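PDB 3RQZ: metallophosphoesterase from Sphaerobacter thermophilus, which binds two zinc ions in a calcineurin-like fold and probably acts as a phosphatase. Local coordinates for residues Q92-A95 against E96-Q99; M108-G111 against D112-V115; A131-A134 against A135-P139; E219-I222 against A223-Q226; L234-S237 against L238-L242. All blocks are in the same frame, centred on the assembly; numbering follows the deposited sequence.

Interaction 1: residues Q92-A95 against E96-Q99; sequences QLQA and EHLQ
His97, in the first turn of helix 95-103, reaches back to Gln94, the N-cap residue just before it. Along its side chain, CB lies against Leu93 CD2 and the carbonyl oxygen of Gln94. At the ring, ND1 accepts the backbone N-H of Gln94 at 3.1 Å, with the donor almost in the imidazole plane. Being the acceptor, ND1 probably carries no proton, which fits NE2 bonding to Glu50 OE2. CE1 comes next, 3.5 Å from Gln94 OE1; the amide and the ring run alongside each other, their planes only 8° apart. One ring face is covered by Glu96 CG, 3.7 Å above its centre. With CG anti to its carbonyl carbon (chi1 -48°), the imidazole is directed back toward the N-cap.

A helix N-cap thus receives a side-chain acceptor from three residues ahead. Gln94 O in turn takes the N-H of Leu98 at 3.0 Å in a nearly straight bond and that of His97 weakly. Leu98 CD2 meets Leu93 CB at 3.8 Å, a hydrophobic staple across the N-cap. The junction between helices 85-92 and 95-103 leans on helix 45-55, where His97 touches Arg46 and Val49 and Gln94 touches Arg46.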
loop_
_atom_site.group_PDB
_atom_site.type_symbol
_atom_site.label_atom_id
_atom_site.label_comp_id
_atom_site.label_asym_id
_atom_site.label_seq_id
_atom_site.Cartn_x
_atom_site.Cartn_y
_atom_site.Cartn_z
ATOM N N GLN A 92 -0.157 -20.373 -1.760
ATOM C CA GLN A 92 -0.397 -20.204 -0.331
ATOM C C GLN A 92 -1.861 -19.883 -0.024
ATOM O O GLN A 92 -2.333 -20.157 1.067
ATOM C CB GLN A 92 0.497 -19.106 0.256
ATOM C CG GLN A 92 2.016 -19.268 -0.024
ATOM C CD GLN A 92 2.527 -20.673 0.167
ATOM O OE1 GLN A 92 3.019 -21.318 -0.786
ATOM N NE2 GLN A 92 2.402 -21.180 1.389
ATOM N N LEU A 93 -2.560 -19.305 -0.991
ATOM C CA LEU A 93 -3.900 -18.791 -0.777
ATOM C C LEU A 93 -4.947 -19.913 -0.776
ATOM O O LEU A 93 -4.977 -20.770 -1.669
ATOM C CB LEU A 93 -4.224 -17.721 -1.820
ATOM C CG LEU A 93 -3.227 -16.563 -1.875
ATOM C CD1 LEU A 93 -3.661 -15.535 -2.950
ATOM C CD2 LEU A 93 -3.013 -15.891 -0.492
ATOM N N GLN A 94 -5.767 -19.930 0.263
ATOM C CA GLN A 94 -6.867 -20.900 0.359
ATOM C C GLN A 94 -8.188 -20.243 -0.089
ATOM O O GLN A 94 -8.185 -19.047 -0.411
ATOM C CB GLN A 94 -6.920 -21.411 1.789
ATOM C CG GLN A 94 -5.637 -22.147 2.152
ATOM C CD GLN A 94 -5.552 -22.453 3.619
ATOM O OE1 GLN A 94 -5.801 -21.579 4.462
ATOM N NE2 GLN A 94 -5.205 -23.702 3.945
ATOM N N ALA A 95 -9.298 -20.996 -0.108
ATOM C CA ALA A 95 -10.562 -20.479 -0.654
ATOM C C ALA A 95 -10.975 -19.121 -0.063
ATOM O O ALA A 95 -11.310 -18.204 -0.794
ATOM C CB ALA A 95 -11.715 -21.520 -0.520
ATOM N N GLU A 96 -10.903 -18.999 1.255
ATOM C CA GLU A 96 -11.360 -17.795 1.939
ATOM C C GLU A 96 -10.552 -16.548 1.543
ATOM O O GLU A 96 -11.120 -15.462 1.436
ATOM C CB GLU A 96 -11.319 -17.999 3.462
ATOM C CG GLU A 96 -9.872 -18.039 4.015
ATOM C CD GLU A 96 -9.802 -18.260 5.503
ATOM O OE1 GLU A 96 -9.207 -19.301 5.923
ATOM O OE2 GLU A 96 -10.336 -17.390 6.248
ATOM N N HIS A 97 -9.232 -16.710 1.338
ATOM C CA HIS A 97 -8.362 -15.608 0.924
ATOM C C HIS A 97 -8.632 -15.227 -0.510
ATOM O O HIS A 97 -8.675 -14.032 -0.826
ATOM C CB HIS A 97 -6.879 -15.958 1.057
ATOM C CG HIS A 97 -6.541 -16.572 2.368
ATOM N ND1 HIS A 97 -6.277 -17.917 2.503
ATOM C CD2 HIS A 97 -6.507 -16.048 3.615
ATOM C CE1 HIS A 97 -6.067 -18.193 3.776
ATOM N NE2 HIS A 97 -6.191 -17.074 4.472
ATOM N N LEU A 98 -8.766 -16.244 -1.378
ATOM C CA LEU A 98 -9.144 -16.025 -2.776
ATOM C C LEU A 98 -10.497 -15.310 -2.900
ATOM O O LEU A 98 -10.627 -14.365 -3.669
ATOM C CB LEU A 98 -9.144 -17.352 -3.560
ATOM C CG LEU A 98 -7.727 -17.978 -3.566
ATOM C CD1 LEU A 98 -7.762 -19.484 -3.930
ATOM C CD2 LEU A 98 -6.803 -17.167 -4.499
ATOM N N GLN A 99 -11.499 -15.760 -2.147
ATOM C CA GLN A 99 -12.829 -15.117 -2.189
ATOM C C GLN A 99 -12.762 -13.667 -1.740
ATOM O O GLN A 99 -13.416 -12.792 -2.308
ATOM C CB GLN A 99 -13.836 -15.872 -1.317
ATOM C CG GLN A 99 -14.253 -17.231 -1.869
ATOM C CD GLN A 99 -15.040 -18.025 -0.840
ATOM O OE1 GLN A 99 -15.584 -17.454 0.090
ATOM N NE2 GLN A 99 -15.083 -19.344 -0.993
#

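Interaction 2: residues M108-G111 against D112-V115; sequences MIDG and DWTV
Val115 N gives its hydrogen to Met108 O at 2.7 Å, the shortest hydrogen bond between the two segments, and Met108 N returns one to Val115 O. Two residues nearer the turn the exchange is repeated: Asp110 N donates to Trp113 O at 3.0 Å, and Trp113 N to Asp110 O at 3.1 Å. That last donor stands 44° out of the carbonyl plane, so it does not use a lone pair direction. Between the two hydrogen-bonded pairs, Ile109 and Thr114 form a non-hydrogen-bonded pair, side by side, with Ile109 CG1 4.0 Å from Thr114 OG1; that hydroxyl is bonded to Thr143.

Asp110 O is also roofed by the indole of Trp113. It lies 3.2 Å from the ring plane, displaced toward the rim, while Asp110 CB approaches NE1. Trp113 CG sits between its own backbone N and carbonyl carbon (chi1 45°), which folds the ring back over the turn. Asp110 to Trp113 make a type II' turn, and Gly111 occupies its second position with positive phi, where a CB would run into Asp112 N.

Strand 107-110 is the outer strand of its sheet, and strand 113-116 joins it to 145-147 through backbone bonds from Asp112 and Thr114. Trp113 meets Phe147 and the rings of Trp33 and Phe206, from strands 31-34 and 201-207 of the other sheet, and Val115 packs on Ile59 of strand 59-60.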
loop_
_atom_site.group_PDB
_atom_site.type_symbol
_atom_site.label_atom_id
_atom_site.label_comp_id
_atom_site.label_asym_id
_atom_site.label_seq_id
_atom_site.Cartn_x
_atom_site.Cartn_y
_atom_site.Cartn_z
HETATM N N MSE A 108 -12.470 3.001 -4.597
HETATM C CA MSE A 108 -13.517 3.455 -3.682
HETATM C C MSE A 108 -13.631 4.984 -3.707
HETATM O O MSE A 108 -12.626 5.693 -3.632
HETATM C CB MSE A 108 -13.242 2.936 -2.264
HETATM C CG MSE A 108 -13.525 1.379 -2.129
HETATM SE SE MSE A 108 -15.459 1.009 -2.266
HETATM C CE MSE A 108 -15.985 2.218 -0.884
ATOM N N ILE A 109 -14.855 5.472 -3.874
ATOM C CA ILE A 109 -15.176 6.906 -3.769
ATOM C C ILE A 109 -16.127 7.076 -2.589
ATOM O O ILE A 109 -17.205 6.460 -2.575
ATOM C CB ILE A 109 -15.852 7.466 -5.052
ATOM C CG1 ILE A 109 -14.966 7.240 -6.297
ATOM C CG2 ILE A 109 -16.194 9.003 -4.890
ATOM C CD1 ILE A 109 -15.721 7.366 -7.627
ATOM N N ASP A 110 -15.725 7.860 -1.583
ATOM C CA ASP A 110 -16.601 8.154 -0.445
ATOM C C ASP A 110 -16.320 9.568 0.039
ATOM O O ASP A 110 -15.219 9.844 0.527
ATOM C CB ASP A 110 -16.374 7.181 0.737
ATOM C CG ASP A 110 -17.384 7.399 1.874
ATOM O OD1 ASP A 110 -18.464 8.037 1.646
ATOM O OD2 ASP A 110 -17.122 6.925 3.001
ATOM N N GLY A 111 -17.292 10.455 -0.152
ATOM C CA GLY A 111 -17.228 11.823 0.387
ATOM C C GLY A 111 -16.099 12.577 -0.251
ATOM O O GLY A 111 -16.009 12.641 -1.475
ATOM N N ASP A 112 -15.199 13.084 0.576
ATOM C CA ASP A 112 -14.040 13.862 0.100
ATOM C C ASP A 112 -12.848 13.035 -0.394
ATOM O O ASP A 112 -11.786 13.594 -0.681
ATOM C CB ASP A 112 -13.585 14.830 1.187
ATOM C CG ASP A 112 -14.529 15.996 1.358
ATOM O OD1 ASP A 112 -15.389 16.232 0.464
ATOM O OD2 ASP A 112 -14.405 16.684 2.401
ATOM N N TRP A 113 -12.992 11.716 -0.510
ATOM C CA TRP A 113 -11.831 10.935 -0.966
ATOM C C TRP A 113 -12.093 9.861 -1.997
ATOM O O TRP A 113 -13.145 9.275 -2.026
ATOM C CB TRP A 113 -11.034 10.346 0.211
ATOM C CG TRP A 113 -11.873 9.720 1.265
ATOM C CD1 TRP A 113 -12.343 8.438 1.291
ATOM C CD2 TRP A 113 -12.336 10.353 2.477
ATOM N NE1 TRP A 113 -13.087 8.231 2.451
ATOM C CE2 TRP A 113 -13.089 9.389 3.193
ATOM C CE3 TRP A 113 -12.199 11.641 3.011
ATOM C CZ2 TRP A 113 -13.702 9.673 4.429
ATOM C CZ3 TRP A 113 -12.805 11.929 4.247
ATOM C CH2 TRP A 113 -13.544 10.939 4.941
ATOM N N THR A 114 -11.090 9.635 -2.847
ATOM C CA THR A 114 -11.083 8.562 -3.811
ATOM C C THR A 114 -9.863 7.750 -3.435
ATOM O O THR A 114 -8.816 8.337 -3.051
ATOM C CB THR A 114 -10.941 9.114 -5.252
ATOM O OG1 THR A 114 -12.084 9.935 -5.553
ATOM C CG2 THR A 114 -10.821 7.962 -6.264
ATOM N N VAL A 115 -9.984 6.412 -3.497
ATOM C CA VAL A 115 -8.869 5.531 -3.115
ATOM C C VAL A 115 -8.687 4.444 -4.188
ATOM O O VAL A 115 -9.667 3.765 -4.567
ATOM C CB VAL A 115 -9.127 4.841 -1.752
ATOM C CG1 VAL A 115 -7.910 3.874 -1.415
ATOM C CG2 VAL A 115 -9.361 5.887 -0.638
#

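Interaction 3: residues A131-A134 against A135-P139; sequences ARIA and ALNFP
The phenyl ring of Phe138 approaches Ala134 obliquely, with CD2 3.2 Å from Ala134 O and CE2 4.3 Å from Ala134 CB. The other flat group, the carboxamide of Asn137, turns back along the helix: ND2 donates to Ile133 O at 3.0 Å, the acceptor only 15° from the amide plane, although the donor itself rises 47° above the carbonyl plane. ND2 also lies near Ile133 CG2, the two side chains running alongside one another. A chi1 of -89°, turned well away from the staggered -60°, sets the amide of Asn137 over the carbonyl one turn earlier.

Helix 131-137 is the crossover of a beta-alpha-beta unit, between strands 113-116 and 145-147. Ala134 O accepts from both Phe138 N at 3.1 Å and Asn137 N at 2.9 Å; the former lies nearly in line with the carbonyl, the latter well above its plane. An alanine in place of Asn137 would strip the side-chain donor from Ile133 O and is likely to leave Arg121 N and Glu126 without the partners that OD1 and ND2 give them.

The other branch of Ile133 ends in CD1, which meets Leu136 CD1 at 3.9 Å, the two chains crossing at a slant. Ala134 and Phe138 press on Ala162 of helix 159-163, while Asn137 and Phe138 reach Ile185 of strand 184-188.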
loop_
_atom_site.group_PDB
_atom_site.type_symbol
_atom_site.label_atom_id
_atom_site.label_comp_id
_atom_site.label_asym_id
_atom_site.label_seq_id
_atom_site.Cartn_x
_atom_site.Cartn_y
_atom_site.Cartn_z
ATOM N N ALA A 131 5.282 14.994 -11.645
ATOM C CA ALA A 131 4.220 15.985 -11.868
ATOM C C ALA A 131 3.376 15.731 -13.132
ATOM O O ALA A 131 2.150 15.936 -13.115
ATOM C CB ALA A 131 4.804 17.413 -11.882
ATOM N N ARG A 132 4.051 15.286 -14.192
ATOM C CA ARG A 132 3.446 14.958 -15.492
ATOM C C ARG A 132 2.250 14.014 -15.343
ATOM O O ARG A 132 1.140 14.303 -15.805
ATOM C CB ARG A 132 4.518 14.313 -16.392
ATOM C CG ARG A 132 4.175 14.242 -17.871
ATOM C CD ARG A 132 5.390 13.761 -18.660
ATOM N NE ARG A 132 6.624 14.185 -17.998
ATOM C CZ ARG A 132 7.485 13.361 -17.417
ATOM N NH1 ARG A 132 7.280 12.057 -17.448
ATOM N NH2 ARG A 132 8.570 13.841 -16.824
ATOM N N ILE A 133 2.490 12.894 -14.675
ATOM C CA ILE A 133 1.485 11.858 -14.477
ATOM C C ILE A 133 0.479 12.344 -13.431
ATOM O O ILE A 133 -0.710 12.140 -13.600
ATOM C CB ILE A 133 2.099 10.441 -14.203
ATOM C CG1 ILE A 133 3.004 9.986 -15.371
ATOM C CG2 ILE A 133 1.016 9.400 -13.890
ATOM C CD1 ILE A 133 2.252 9.853 -16.796
ATOM N N ALA A 134 0.942 13.053 -12.407
ATOM C CA ALA A 134 -0.000 13.597 -11.396
ATOM C C ALA A 134 -1.005 14.517 -12.073
ATOM O O ALA A 134 -2.224 14.429 -11.839
ATOM C CB ALA A 134 0.755 14.356 -10.285
ATOM N N ALA A 135 -0.478 15.368 -12.950
ATOM C CA ALA A 135 -1.275 16.328 -13.708
ATOM C C ALA A 135 -2.360 15.656 -14.543
ATOM O O ALA A 135 -3.500 16.124 -14.595
ATOM C CB ALA A 135 -0.331 17.220 -14.599
ATOM N N LEU A 136 -2.018 14.532 -15.161
ATOM C CA LEU A 136 -2.981 13.785 -15.969
ATOM C C LEU A 136 -4.059 13.119 -15.093
ATOM O O LEU A 136 -5.111 12.712 -15.585
ATOM C CB LEU A 136 -2.236 12.759 -16.855
ATOM C CG LEU A 136 -1.375 13.338 -17.999
ATOM C CD1 LEU A 136 -0.261 12.373 -18.445
ATOM C CD2 LEU A 136 -2.207 13.807 -19.218
ATOM N N ASN A 137 -3.795 13.025 -13.792
ATOM C CA ASN A 137 -4.663 12.276 -12.874
ATOM C C ASN A 137 -5.634 13.102 -12.054
ATOM O O ASN A 137 -6.672 12.588 -11.607
ATOM C CB ASN A 137 -3.833 11.325 -11.995
ATOM C CG ASN A 137 -3.658 9.977 -12.633
ATOM O OD1 ASN A 137 -4.595 9.185 -12.665
ATOM N ND2 ASN A 137 -2.463 9.695 -13.150
ATOM N N PHE A 138 -5.325 14.382 -11.887
ATOM C CA PHE A 138 -6.240 15.306 -11.201
ATOM C C PHE A 138 -7.615 15.442 -11.853
ATOM O O PHE A 138 -8.606 15.449 -11.141
ATOM C CB PHE A 138 -5.585 16.666 -10.931
ATOM C CG PHE A 138 -4.737 16.675 -9.684
ATOM C CD1 PHE A 138 -5.336 16.767 -8.424
ATOM C CD2 PHE A 138 -3.333 16.579 -9.762
ATOM C CE1 PHE A 138 -4.559 16.745 -7.247
ATOM C CE2 PHE A 138 -2.564 16.575 -8.594
ATOM C CZ PHE A 138 -3.181 16.667 -7.331
ATOM N N PRO A 139 -7.688 15.484 -13.203
ATOM C CA PRO A 139 -9.017 15.438 -13.850
ATOM C C PRO A 139 -9.730 14.086 -13.735
ATOM O O PRO A 139 -10.950 14.023 -13.954
ATOM C CB PRO A 139 -8.717 15.755 -15.328
ATOM C CG PRO A 139 -7.329 16.385 -15.339
ATOM C CD PRO A 139 -6.608 15.696 -14.185
#

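Interaction 4: residues E219-I222 against A223-Q226; sequences EYRI and ADTQ
Arg221 stands at the N-cap of helix 222-232 as the centre of an inverse gamma turn, and its side chain makes a salt bridge with Asp224 in the first turn. NE, rather than the terminal nitrogens, does the binding: it reaches Asp224 OD2 at 2.9 Å with the oxygen in the guanidinium plane, yet the carboxylate is met from above, 38° out of its own plane. The two planes stand 63° apart. A bend at chi3 (-64°) brings NE round to the acid, and CB rests 3.6 Å from the same oxygen.

Helix 222-232 follows the last strand of the chain, 212-218. At its start Arg221 O accepts Asp224 N at 3.0 Å and, weakly, Thr225 N; Gln226 N then bonds to Ile222 O at 2.8 Å. An asparagine in place of Asp224 would probably leave the Arg221 charge without its anionic mate.

Ile222 packs with both its branches: CG2 lies 3.6 Å from Gln226 CD, and CG1 covers one face of the Tyr220 ring near the rim. Thr225 OG1 approaches that ring at its edge, 4.0 Å from CE2. Both hydroxyls, of Tyr220 and of Thr225, bond to Asn15, while Tyr220 and Thr225 pack on Val17 of helix 16-26.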
loop_
_atom_site.group_PDB
_atom_site.type_symbol
_atom_site.label_atom_id
_atom_site.label_comp_id
_atom_site.label_asym_id
_atom_site.label_seq_id
_atom_site.Cartn_x
_atom_site.Cartn_y
_atom_site.Cartn_z
ATOM N N GLU A 219 10.460 1.338 12.413
ATOM C CA GLU A 219 11.390 0.211 12.331
ATOM C C GLU A 219 10.633 -1.060 12.648
ATOM O O GLU A 219 9.690 -1.043 13.459
ATOM C CB GLU A 219 12.522 0.378 13.333
ATOM C CG GLU A 219 13.479 1.427 12.943
ATOM C CD GLU A 219 14.776 1.347 13.753
ATOM O OE1 GLU A 219 14.718 0.996 14.951
ATOM O OE2 GLU A 219 15.849 1.608 13.178
ATOM N N TYR A 220 11.019 -2.161 12.008
ATOM C CA TYR A 220 10.420 -3.452 12.330
ATOM C C TYR A 220 11.532 -4.480 12.255
ATOM O O TYR A 220 12.638 -4.146 11.831
ATOM C CB TYR A 220 9.247 -3.790 11.391
ATOM C CG TYR A 220 9.642 -4.096 9.952
ATOM C CD1 TYR A 220 9.777 -3.080 9.012
ATOM C CD2 TYR A 220 9.870 -5.423 9.531
ATOM C CE1 TYR A 220 10.126 -3.365 7.670
ATOM C CE2 TYR A 220 10.228 -5.717 8.192
ATOM C CZ TYR A 220 10.354 -4.688 7.281
ATOM O OH TYR A 220 10.700 -4.990 5.988
ATOM N N ARG A 221 11.266 -5.708 12.688
ATOM C CA ARG A 221 12.329 -6.696 12.732
ATOM C C ARG A 221 12.509 -7.349 11.362
ATOM O O ARG A 221 11.984 -8.431 11.101
ATOM C CB ARG A 221 12.082 -7.720 13.845
ATOM C CG ARG A 221 12.248 -7.146 15.265
ATOM C CD ARG A 221 12.184 -8.250 16.356
ATOM N NE ARG A 221 10.873 -8.916 16.404
ATOM C CZ ARG A 221 9.774 -8.390 16.955
ATOM N NH1 ARG A 221 9.823 -7.190 17.526
ATOM N NH2 ARG A 221 8.617 -9.056 16.938
ATOM N N ILE A 222 13.266 -6.672 10.498
ATOM C CA ILE A 222 13.549 -7.138 9.143
ATOM C C ILE A 222 14.160 -8.540 9.147
ATOM O O ILE A 222 13.795 -9.368 8.316
ATOM C CB ILE A 222 14.499 -6.150 8.393
ATOM C CG1 ILE A 222 13.787 -4.817 8.131
ATOM C CG2 ILE A 222 14.987 -6.748 7.061
ATOM C CD1 ILE A 222 14.750 -3.701 7.749
ATOM N N ALA A 223 15.058 -8.801 10.105
ATOM C CA ALA A 223 15.683 -10.116 10.269
ATOM C C ALA A 223 14.648 -11.234 10.361
ATOM O O ALA A 223 14.868 -12.332 9.842
ATOM C CB ALA A 223 16.579 -10.144 11.514
ATOM N N ASP A 224 13.522 -10.950 11.014
ATOM C CA ASP A 224 12.492 -11.980 11.230
ATOM C C ASP A 224 11.739 -12.283 9.921
ATOM O O ASP A 224 11.496 -13.450 9.583
ATOM C CB ASP A 224 11.493 -11.556 12.318
ATOM C CG ASP A 224 12.096 -11.537 13.724
ATOM O OD1 ASP A 224 13.291 -11.861 13.904
ATOM O OD2 ASP A 224 11.338 -11.180 14.659
ATOM N N THR A 225 11.376 -11.237 9.183
ATOM C CA THR A 225 10.751 -11.425 7.869
ATOM C C THR A 225 11.744 -12.151 6.947
ATOM O O THR A 225 11.379 -13.086 6.231
ATOM C CB THR A 225 10.320 -10.089 7.263
ATOM O OG1 THR A 225 9.220 -9.582 8.017
ATOM C CG2 THR A 225 9.887 -10.245 5.807
ATOM N N GLN A 226 12.998 -11.708 6.977
ATOM C CA GLN A 226 14.049 -12.335 6.186
ATOM C C GLN A 226 14.206 -13.826 6.529
ATOM O O GLN A 226 14.262 -14.656 5.626
ATOM C CB GLN A 226 15.364 -11.575 6.334
ATOM C CG GLN A 226 15.382 -10.225 5.595
ATOM C CD GLN A 226 16.759 -9.583 5.705
ATOM O OE1 GLN A 226 17.386 -9.671 6.752
ATOM N NE2 GLN A 226 17.232 -8.955 4.628
#

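Interaction 5: residues L234-S237 against L238-L242; sequences LPES and LVTRL
Apolar contact between Pro235 and Leu238 spans the first turn of helix 236-244: the two side chains point the same way, and Pro235 CG lies 4.0 Å from Leu238 CD1. Beside them Val239 CG2 comes within 3.5 Å of Pro235 O. Val239 has its CG1 anti to the backbone N (chi1 178°), which leaves CG2 on the side of that carbonyl.

Among the hydrogen bonds, the sound one joins Thr240 N to Glu236 O at 3.0 Å, nearly in line with the carbonyl. Thr240 OG1 makes at most a weak and doubtful addition at the same oxygen. Pro235 O takes two weak bonds, from Leu238 N at 3.1 Å and from Val239 N at 3.3 Å, marking the helix start.

The charged side chains find their partners outside the turn. Glu236 bends at chi2 (59°), bringing OE2 to 4.2 Å from Val239 CG1, and the same oxygen makes a salt bridge with Arg230 of helix 222-232. Arg241 carries its NE to Val246 O, at the chain's C-terminus.

The motif is a helix N-terminus with proline at the N-cap, and the turn packs at the junction of two helices: Leu238 and Val239 meet Met229 of helix 222-232, and Leu234, Pro235 and Leu238 lie on Ala85 of helix 85-92. Further along, the Arg241 side chain comes within about 6 Å of that of zinc ligand His152.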
loop_
_atom_site.group_PDB
_atom_site.type_symbol
_atom_site.label_atom_id
_atom_site.label_comp_id
_atom_site.label_asym_id
_atom_site.label_seq_id
_atom_site.Cartn_x
_atom_site.Cartn_y
_atom_site.Cartn_z
ATOM N N LEU A 234 12.219 -18.548 -0.566
ATOM C CA LEU A 234 12.073 -17.378 -1.461
ATOM C C LEU A 234 13.414 -16.828 -1.962
ATOM O O LEU A 234 14.406 -16.904 -1.252
ATOM C CB LEU A 234 11.239 -16.259 -0.784
ATOM C CG LEU A 234 9.750 -16.608 -0.659
ATOM C CD1 LEU A 234 9.016 -15.664 0.293
ATOM C CD2 LEU A 234 9.077 -16.624 -2.039
ATOM N N PRO A 235 13.456 -16.288 -3.194
ATOM C CA PRO A 235 14.765 -15.904 -3.788
ATOM C C PRO A 235 15.527 -14.852 -2.967
ATOM O O PRO A 235 14.929 -13.919 -2.432
ATOM C CB PRO A 235 14.376 -15.324 -5.155
ATOM C CG PRO A 235 12.935 -14.993 -5.039
ATOM C CD PRO A 235 12.351 -16.037 -4.125
ATOM N N GLU A 236 16.843 -15.012 -2.905
ATOM C CA GLU A 236 17.705 -14.171 -2.094
ATOM C C GLU A 236 17.667 -12.677 -2.470
ATOM O O GLU A 236 17.811 -11.810 -1.614
ATOM C CB GLU A 236 19.126 -14.736 -2.148
ATOM C CG GLU A 236 20.075 -14.207 -1.086
ATOM C CD GLU A 236 19.615 -14.464 0.350
ATOM O OE1 GLU A 236 18.939 -15.490 0.643
ATOM O OE2 GLU A 236 19.955 -13.610 1.198
ATOM N N SER A 237 17.465 -12.376 -3.748
ATOM C CA SER A 237 17.338 -10.984 -4.188
ATOM C C SER A 237 16.145 -10.257 -3.523
ATOM O O SER A 237 16.202 -9.049 -3.243
ATOM C CB SER A 237 17.227 -10.926 -5.712
ATOM O OG SER A 237 15.870 -10.949 -6.101
ATOM N N LEU A 238 15.065 -10.986 -3.258
ATOM C CA LEU A 238 13.921 -10.385 -2.570
ATOM C C LEU A 238 14.193 -10.235 -1.070
ATOM O O LEU A 238 13.716 -9.282 -0.427
ATOM C CB LEU A 238 12.641 -11.199 -2.793
ATOM C CG LEU A 238 11.937 -11.123 -4.154
ATOM C CD1 LEU A 238 10.611 -11.906 -4.089
ATOM C CD2 LEU A 238 11.688 -9.656 -4.624
ATOM N N VAL A 239 14.950 -11.186 -0.524
ATOM C CA VAL A 239 15.259 -11.202 0.904
ATOM C C VAL A 239 16.143 -9.993 1.250
ATOM O O VAL A 239 15.866 -9.274 2.200
ATOM C CB VAL A 239 15.903 -12.538 1.342
ATOM C CG1 VAL A 239 16.269 -12.506 2.829
ATOM C CG2 VAL A 239 14.954 -13.701 1.062
ATOM N N THR A 240 17.181 -9.783 0.443
ATOM C CA THR A 240 18.161 -8.717 0.666
ATOM C C THR A 240 17.595 -7.300 0.538
ATOM O O THR A 240 17.907 -6.434 1.358
ATOM C CB THR A 240 19.362 -8.846 -0.290
ATOM O OG1 THR A 240 20.131 -10.007 0.056
ATOM C CG2 THR A 240 20.244 -7.593 -0.195
ATOM N N ARG A 241 16.781 -7.061 -0.490
ATOM C CA ARG A 241 16.151 -5.733 -0.722
ATOM C C ARG A 241 15.592 -5.055 0.506
ATOM O O ARG A 241 15.682 -3.826 0.631
ATOM C CB ARG A 241 14.937 -5.827 -1.627
ATOM C CG ARG A 241 15.104 -6.403 -2.965
ATOM C CD ARG A 241 13.669 -6.576 -3.495
ATOM N NE ARG A 241 13.030 -5.283 -3.702
ATOM C CZ ARG A 241 12.510 -4.880 -4.862
ATOM N NH1 ARG A 241 12.549 -5.680 -5.924
ATOM N NH2 ARG A 241 11.948 -3.677 -4.964
ATOM N N LEU A 242 14.972 -5.854 1.372
ATOM C CA LEU A 242 14.296 -5.369 2.571
ATOM C C LEU A 242 15.203 -4.664 3.548
ATOM O O LEU A 242 14.767 -3.745 4.229
ATOM C CB LEU A 242 13.593 -6.517 3.315
ATOM C CG LEU A 242 12.346 -7.175 2.751
ATOM C CD1 LEU A 242 11.845 -8.131 3.825
ATOM C CD2 LEU A 242 11.240 -6.184 2.340
#

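In the fold
Five local contacts show how helix starts, a short crossover helix and a hairpin punctuate a single chain. Interactions 4 and 5 alone touch: Gln226 NE2 probably bonds to Val239 O at 2.8 Å, and Thr225 CG2 packs on Leu242 CD1 at 3.5 Å; the centres of the two interactions lie about 12 Å apart. Interaction 5 is the nearest to the metal site, with the side chain of Arg241 about 9 Å from a zinc ion. In interaction 4 the side chain of Tyr220 is about 13 Å from a zinc ion. Interactions 1 and 3 lie on opposite sides of the chain's centre, their centres about 36 Å apart, while interactions 2 and 3 follow one another through strand 113-116.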